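Side-chain contact in major extracellular endoglucanase (Xanthomonas campestris pv. campestris, PDB 4TUF), which hydrolyses internal beta-1,4-glucosidic linkages in cellulose, lichenin and cereal beta-D-glucans, here as its glycosyl hydrolase family 5 catalytic domain: residues 64-69 / 137-142. Numbering follows the deposited sequence.
With 2HP (dihydrogenphosphate ion), chain K; 2HP (dihydrogenphosphate ion), chain G.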
# COMPACT_ATOMS: atom_id res chain seq x y z
N ALA A 64 -8.01 -16.17 -1.75
CA ALA A 64 -7.55 -17.53 -1.97
C ALA A 64 -6.34 -17.89 -1.10
O ALA A 64 -6.24 -19.01 -0.60
CB ALA A 64 -7.21 -17.74 -3.43
N THR A 65 -5.44 -16.93 -0.91
CA THR A 65 -4.25 -17.14 -0.09
C THR A 65 -4.61 -17.47 1.36
O THR A 65 -3.89 -18.22 2.04
CB THR A 65 -3.33 -15.90 -0.13
OG1 THR A 65 -2.78 -15.77 -1.45
CG2 THR A 65 -2.20 -16.01 0.87
N LEU A 66 -5.73 -16.93 1.82
CA LEU A 66 -6.15 -17.10 3.21
C LEU A 66 -6.87 -18.42 3.46
O LEU A 66 -7.20 -18.74 4.61
CB LEU A 66 -7.06 -15.94 3.63
CG LEU A 66 -6.59 -14.51 3.38
CD1 LEU A 66 -7.70 -13.55 3.79
CD2 LEU A 66 -5.30 -14.21 4.14
N ARG A 67 -7.13 -19.18 2.40
CA ARG A 67 -7.83 -20.45 2.55
C ARG A 67 -6.87 -21.58 2.90
O ARG A 67 -5.70 -21.56 2.52
CB ARG A 67 -8.60 -20.78 1.27
CG ARG A 67 -9.81 -19.87 1.07
CD ARG A 67 -10.31 -19.87 -0.37
NE ARG A 67 -11.21 -18.74 -0.60
CZ ARG A 67 -11.50 -18.24 -1.80
NH1 ARG A 67 -10.97 -18.79 -2.89
NH2 ARG A 67 -12.32 -17.20 -1.91
N SER A 68 -7.38 -22.57 3.63
CA SER A 68 -6.56 -23.55 4.32
C SER A 68 -5.68 -24.40 3.40
O SER A 68 -4.53 -24.68 3.73
CB SER A 68 -7.44 -24.48 5.16
OG SER A 68 -8.10 -23.75 6.18
N ASP A 69 -6.23 -24.81 2.26
CA ASP A 69 -5.55 -25.77 1.40
C ASP A 69 -5.04 -25.17 0.09
O ASP A 69 -4.66 -25.90 -0.82
CB ASP A 69 -6.48 -26.94 1.10
CG ASP A 69 -7.89 -26.49 0.78
OD1 ASP A 69 -8.09 -25.27 0.58
OD2 ASP A 69 -8.79 -27.36 0.73
N ARG A 137 -11.99 -9.39 8.62
CA ARG A 137 -12.06 -9.87 10.00
C ARG A 137 -11.17 -11.08 10.20
O ARG A 137 -10.58 -11.24 11.27
CB ARG A 137 -13.50 -10.20 10.40
CG ARG A 137 -14.40 -9.00 10.59
CD ARG A 137 -15.61 -9.33 11.46
NE ARG A 137 -16.40 -10.42 10.88
CZ ARG A 137 -17.37 -10.25 9.99
NH1 ARG A 137 -17.68 -9.02 9.58
NH2 ARG A 137 -18.02 -11.29 9.52
N PHE A 138 -11.08 -11.94 9.19
CA PHE A 138 -10.26 -13.15 9.29
C PHE A 138 -8.81 -12.79 9.54
O PHE A 138 -8.14 -13.35 10.41
CB PHE A 138 -10.34 -14.00 8.03
CG PHE A 138 -9.44 -15.21 8.06
CD1 PHE A 138 -9.86 -16.39 8.64
CD2 PHE A 138 -8.17 -15.16 7.51
CE1 PHE A 138 -9.04 -17.49 8.67
CE2 PHE A 138 -7.34 -16.26 7.54
CZ PHE A 138 -7.77 -17.43 8.12
N VAL A 139 -8.32 -11.86 8.74
CA VAL A 139 -6.95 -11.41 8.85
C VAL A 139 -6.71 -10.70 10.18
O VAL A 139 -5.70 -10.94 10.85
CB VAL A 139 -6.61 -10.49 7.68
CG1 VAL A 139 -5.39 -9.68 7.98
CG2 VAL A 139 -6.42 -11.32 6.41
N ALA A 140 -7.65 -9.85 10.58
CA ALA A 140 -7.51 -9.12 11.83
C ALA A 140 -7.49 -10.09 13.00
O ALA A 140 -6.68 -9.97 13.92
CB ALA A 140 -8.63 -8.10 11.98
N ASN A 141 -8.38 -11.08 12.94
CA ASN A 141 -8.48 -12.07 14.00
C ASN A 141 -7.21 -12.89 14.14
O ASN A 141 -6.77 -13.20 15.25
CB ASN A 141 -9.66 -12.99 13.73
CG ASN A 141 -9.97 -13.89 14.90
OD1 ASN A 141 -9.64 -13.57 16.04
ND2 ASN A 141 -10.60 -15.02 14.63
N ARG A 142 -6.60 -13.23 13.02
CA ARG A 142 -5.44 -14.12 13.03
C ARG A 142 -4.18 -13.44 13.56
O ARG A 142 -3.45 -14.02 14.35
CB ARG A 142 -5.19 -14.65 11.63
CG ARG A 142 -4.28 -15.84 11.59
CD ARG A 142 -4.17 -16.38 10.19
NE ARG A 142 -3.43 -17.63 10.15
CZ ARG A 142 -3.99 -18.82 10.27
NH1 ARG A 142 -5.30 -18.91 10.42
NH2 ARG A 142 -3.25 -19.92 10.22
P 2HP K . -11.27 -17.75 4.48
O1 2HP K . -10.31 -18.65 5.23
O2 2HP K . -10.58 -17.16 3.27
O3 2HP K . -12.46 -18.57 4.03
O4 2HP K . -11.72 -16.63 5.38
P 2HP G . -14.45 -16.28 1.71
O1 2HP G . -14.43 -15.81 3.14
O2 2HP G . -13.90 -15.20 0.81
O3 2HP G . -13.59 -17.51 1.56
O4 2HP G . -15.88 -16.62 1.31
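Leu66 meets Phe138 and Val139 on helix 129-143 with different parts of its side chain. Its CB packs against the CD2-CE2 side of the Phe138 ring, 3.9 Å from CE2, and the two side chains run past one another in opposite directions. Farther out, CD1 of Leu66 lies 3.7 Å from CG2 of Val139, with CD2 almost as close to the same methyl; here the side chains cross at about a right angle. Phe138 reaches toward the loop because its CG stands anti to the backbone N (chi1 176°), and CZ ends 3.8 Å from the carbonyl O of Leu66, which approaches the ring obliquely.

A dihydrogenphosphate ion (chain K) sits beside this apolar contact, its O1 over one face of the Phe138 ring, 3.8 Å above the plane and displaced toward the rim. Its O2 lies 3.6 Å from CG of Arg67. Beyond CG the extended Arg67 chain carries the guanidinium to a second ion (chain G), where NE makes a weak hydrogen bond to O3 (3.4 Å, 153°).

The contact lies in the TIM barrel away from the probable catalytic residues, and ties the loop after strand 56-61 to helix 129-143. Leu66 and Val139 both touch Phe61 of that strand, while Leu66 also packs on Leu92 of helix 88-102, to which Arg142 is joined by a salt bridge with Asp93.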